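Local coordinates for protein thymidylate synthase thyX (Helicobacter pylori, PDB 3N3Y) that probably catalyses the FAD-dependent reductive methylation of dUMP to dTMP, with methylenetetrahydrofolate as methyl donor and NADPH as the source of reducing equivalents, at residues L178-S183 / E211-H216. Numbering follows the deposited sequence.
Sequences LLTLRS and EDCLKH. With FAD (flavin-adenine dinucleotide), chain F.
The imidazole of His216, the C-terminal residue, donates from NE2 to Ser183 OG at 2.6 Å, and the hydroxyl oxygen lies just 5° out of the ring plane, so the N-H meets it edge-on. Ser183 OG in turn donates a hydrogen bond to Leu179 O at 2.7 Å; two hydrogen bonds in series thus link the chain end to the last turn of helix 172-182. A chi1 of 72° sets this oxygen between the backbone N and carbonyl carbon of Ser183, from where it bends back to the carbonyl four residues earlier. Leu179 O is gripped twice, by Ser183 OG and Ser183 N from opposite faces of its plane. Beside this chain of bonds, His216 CE1 comes within 3.2 Å of Thr180 O.

Residues 211-214 have helical backbone angles without the regular hydrogen bonds, and their apolar groups meet segment 178-183: Cys213 CB sits 3.7 Å from Leu179 CB, while Leu214 CD2 lies 3.6 Å from Ser183 CB. Leu214 also packs on Phe199 of helix 189-201, so the C-terminal tail of this ThyX subunit joins the two helices. Thr180 OG1, hydrogen-bonded to Gln176 O, is in van der Waals contact with Cys213 CB at 3.6 Å.

The FAD- and dUMP-binding side of helix 172-182 carries Arg182, whose CB leaves the backbone away from the tail. The FAD methyl C8M lies over one guanidinium face, 3.4 Å above the plane and displaced toward the rim, and Arg182 NH2 is hydrogen-bonded to dUMP O2.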
loop_
_atom_site.group_PDB
_atom_site.type_symbol
_atom_site.label_atom_id
_atom_site.label_comp_id
_atom_site.label_asym_id
_atom_site.label_seq_id
_atom_site.Cartn_x
_atom_site.Cartn_y
_atom_site.Cartn_z
ATOM N N LEU A 178 0.535 11.515 -8.890
ATOM C CA LEU A 178 1.263 12.660 -8.361
ATOM C C LEU A 178 1.226 13.872 -9.308
ATOM O O LEU A 178 0.834 14.969 -8.896
ATOM C CB LEU A 178 2.716 12.279 -8.051
ATOM C CG LEU A 178 3.593 13.361 -7.404
ATOM C CD1 LEU A 178 2.912 13.924 -6.172
ATOM C CD2 LEU A 178 4.975 12.816 -7.029
ATOM N N LEU A 179 1.627 13.666 -10.564
ATOM C CA LEU A 179 1.698 14.751 -11.540
ATOM C C LEU A 179 0.348 15.401 -11.762
ATOM O O LEU A 179 0.253 16.624 -11.849
ATOM C CB LEU A 179 2.268 14.278 -12.867
ATOM C CG LEU A 179 3.718 13.800 -12.831
ATOM C CD1 LEU A 179 4.178 13.430 -14.228
ATOM C CD2 LEU A 179 4.619 14.857 -12.248
ATOM N N THR A 180 -0.700 14.592 -11.824
ATOM C CA THR A 180 -2.047 15.119 -11.990
ATOM C C THR A 180 -2.502 15.989 -10.810
ATOM O O THR A 180 -2.961 17.113 -11.002
ATOM C CB THR A 180 -3.053 13.981 -12.206
ATOM O OG1 THR A 180 -2.651 13.227 -13.348
ATOM C CG2 THR A 180 -4.466 14.521 -12.429
ATOM N N LEU A 181 -2.379 15.462 -9.593
ATOM C CA LEU A 181 -2.825 16.176 -8.389
ATOM C C LEU A 181 -2.022 17.464 -8.122
ATOM O O LEU A 181 -2.577 18.461 -7.671
ATOM C CB LEU A 181 -2.762 15.255 -7.155
ATOM C CG LEU A 181 -3.816 14.147 -7.000
ATOM C CD1 LEU A 181 -3.372 13.065 -6.033
ATOM C CD2 LEU A 181 -5.162 14.714 -6.562
ATOM N N ARG A 182 -0.723 17.440 -8.404
ATOM C CA ARG A 182 0.160 18.511 -7.961
ATOM C C ARG A 182 0.494 19.551 -9.037
ATOM O O ARG A 182 1.064 20.585 -8.720
ATOM C CB ARG A 182 1.443 17.941 -7.341
ATOM C CG ARG A 182 1.184 16.999 -6.164
ATOM C CD ARG A 182 0.443 17.714 -5.041
ATOM N NE ARG A 182 0.297 16.864 -3.867
ATOM C CZ ARG A 182 -0.211 17.260 -2.696
ATOM N NH1 ARG A 182 -0.617 18.510 -2.528
ATOM N NH2 ARG A 182 -0.310 16.399 -1.689
ATOM N N SER A 183 0.136 19.278 -10.289
ATOM C CA SER A 183 0.293 20.245 -11.367
ATOM C C SER A 183 -1.000 21.044 -11.535
ATOM O O SER A 183 -1.081 21.963 -12.352
ATOM C CB SER A 183 0.666 19.553 -12.689
ATOM O OG SER A 183 -0.435 18.832 -13.228
ATOM N N GLU A 211 3.076 13.074 -20.362
ATOM C CA GLU A 211 2.897 14.413 -20.930
ATOM C C GLU A 211 1.534 15.040 -20.611
ATOM O O GLU A 211 1.442 16.244 -20.346
ATOM C CB GLU A 211 3.141 14.392 -22.445
ATOM C CG GLU A 211 2.283 13.378 -23.193
ATOM C CD GLU A 211 2.729 13.174 -24.641
ATOM O OE1 GLU A 211 2.648 12.015 -25.138
ATOM O OE2 GLU A 211 3.162 14.170 -25.276
ATOM N N ASP A 212 0.490 14.216 -20.617
ATOM C CA ASP A 212 -0.885 14.706 -20.517
ATOM C C ASP A 212 -1.426 14.837 -19.082
ATOM O O ASP A 212 -2.492 15.424 -18.871
ATOM C CB ASP A 212 -1.812 13.831 -21.371
ATOM C CG ASP A 212 -1.289 13.645 -22.796
ATOM O OD1 ASP A 212 -0.887 14.651 -23.427
ATOM O OD2 ASP A 212 -1.270 12.490 -23.281
ATOM N N CYS A 213 -0.702 14.285 -18.107
ATOM C CA CYS A 213 -1.025 14.493 -16.688
ATOM C C CYS A 213 -1.003 15.982 -16.334
ATOM O O CYS A 213 -1.863 16.468 -15.595
ATOM C CB CYS A 213 -0.031 13.755 -15.772
ATOM S SG CYS A 213 0.002 11.947 -15.912
ATOM N N LEU A 214 -0.009 16.683 -16.878
ATOM C CA LEU A 214 0.221 18.104 -16.614
ATOM C C LEU A 214 -0.792 19.007 -17.320
ATOM O O LEU A 214 -0.877 20.204 -17.033
ATOM C CB LEU A 214 1.632 18.490 -17.057
ATOM C CG LEU A 214 2.782 17.653 -16.499
ATOM C CD1 LEU A 214 4.107 18.099 -17.111
ATOM C CD2 LEU A 214 2.827 17.767 -14.991
ATOM N N LYS A 215 -1.541 18.430 -18.259
ATOM C CA LYS A 215 -2.586 19.159 -18.974
ATOM C C LYS A 215 -3.839 19.287 -18.111
ATOM O O LYS A 215 -4.410 18.284 -17.661
ATOM C CB LYS A 215 -2.935 18.462 -20.296
ATOM C CG LYS A 215 -1.797 18.411 -21.312
ATOM C CD LYS A 215 -2.222 17.699 -22.592
ATOM C CE LYS A 215 -1.086 17.669 -23.615
ATOM N NZ LYS A 215 -1.417 16.864 -24.835
ATOM N N HIS A 216 -4.262 20.526 -17.877
ATOM C CA HIS A 216 -5.482 20.792 -17.121
ATOM C C HIS A 216 -6.351 21.809 -17.869
ATOM O O HIS A 216 -5.841 22.629 -18.642
ATOM C CB HIS A 216 -5.155 21.293 -15.701
ATOM C CG HIS A 216 -4.432 20.291 -14.846
ATOM N ND1 HIS A 216 -5.071 19.235 -14.229
ATOM C CD2 HIS A 216 -3.126 20.195 -14.494
ATOM C CE1 HIS A 216 -4.193 18.530 -13.538
ATOM N NE2 HIS A 216 -3.004 19.091 -13.682
ATOM O OXT HIS A 216 -7.578 21.832 -17.723
HETATM P PA FAD F . -1.299 8.007 -2.579
HETATM O O1A FAD F . 0.095 7.843 -3.134
HETATM O O2A FAD F . -1.392 8.144 -1.082
HETATM O O5B FAD F . -2.204 6.811 -3.125
HETATM C C5B FAD F . -2.140 6.415 -4.484
HETATM C C4B FAD F . -3.450 5.711 -4.755
HETATM O O4B FAD F . -3.511 4.555 -3.934
HETATM C C3B FAD F . -4.619 6.580 -4.326
HETATM O O3B FAD F . -5.067 7.422 -5.369
HETATM C C2B FAD F . -5.656 5.579 -3.876
HETATM O O2B FAD F . -6.326 5.109 -5.017
HETATM C C1B FAD F . -4.812 4.416 -3.400
HETATM N N9A FAD F . -4.656 4.315 -1.944
HETATM C C8A FAD F . -3.489 4.499 -1.256
HETATM N N7A FAD F . -3.749 4.268 0.049
HETATM C C5A FAD F . -5.052 3.936 0.195
HETATM C C6A FAD F . -5.818 3.625 1.311
HETATM N N6A FAD F . -5.245 3.427 2.508
HETATM N N1A FAD F . -7.150 3.332 1.126
HETATM C C2A FAD F . -7.710 3.353 -0.135
HETATM N N3A FAD F . -6.946 3.665 -1.230
HETATM C C4A FAD F . -5.637 3.958 -1.056
HETATM N N1 FAD F . -4.928 16.191 2.992
HETATM C C2 FAD F . -5.464 16.573 4.215
HETATM O O2 FAD F . -5.390 15.841 5.200
HETATM N N3 FAD F . -6.081 17.793 4.353
HETATM C C4 FAD F . -6.173 18.635 3.264
HETATM O O4 FAD F . -6.727 19.727 3.401
HETATM C C4X FAD F . -5.637 18.253 2.031
HETATM N N5 FAD F . -5.733 19.091 0.951
HETATM C C5X FAD F . -5.197 18.737 -0.266
HETATM C C6 FAD F . -5.303 19.628 -1.335
HETATM C C7 FAD F . -4.777 19.287 -2.571
HETATM C C7M FAD F . -4.899 20.249 -3.725
HETATM C C8 FAD F . -4.134 18.061 -2.737
HETATM C C8M FAD F . -3.567 17.707 -4.083
HETATM C C9 FAD F . -4.032 17.166 -1.667
HETATM C C9A FAD F . -4.558 17.502 -0.415
HETATM N N10 FAD F . -4.466 16.641 0.675
HETATM C C10 FAD F . -5.004 17.024 1.894
HETATM C "C1'" FAD F . -3.777 15.303 0.566
HETATM C "C2'" FAD F . -4.698 14.206 0.028
HETATM O "O2'" FAD F . -5.722 13.935 0.953
HETATM C "C3'" FAD F . -3.928 12.912 -0.280
HETATM O "O3'" FAD F . -3.455 12.277 0.890
HETATM C "C4'" FAD F . -2.724 13.153 -1.191
HETATM O "O4'" FAD F . -3.113 14.000 -2.253
HETATM C "C5'" FAD F . -2.209 11.834 -1.759
HETATM O "O5'" FAD F . -3.221 11.345 -2.621
HETATM P P FAD F . -3.447 9.778 -2.954
HETATM O O1P FAD F . -4.310 9.647 -4.185
HETATM O O2P FAD F . -4.033 9.057 -1.773
HETATM O O3P FAD F . -1.969 9.267 -3.323
#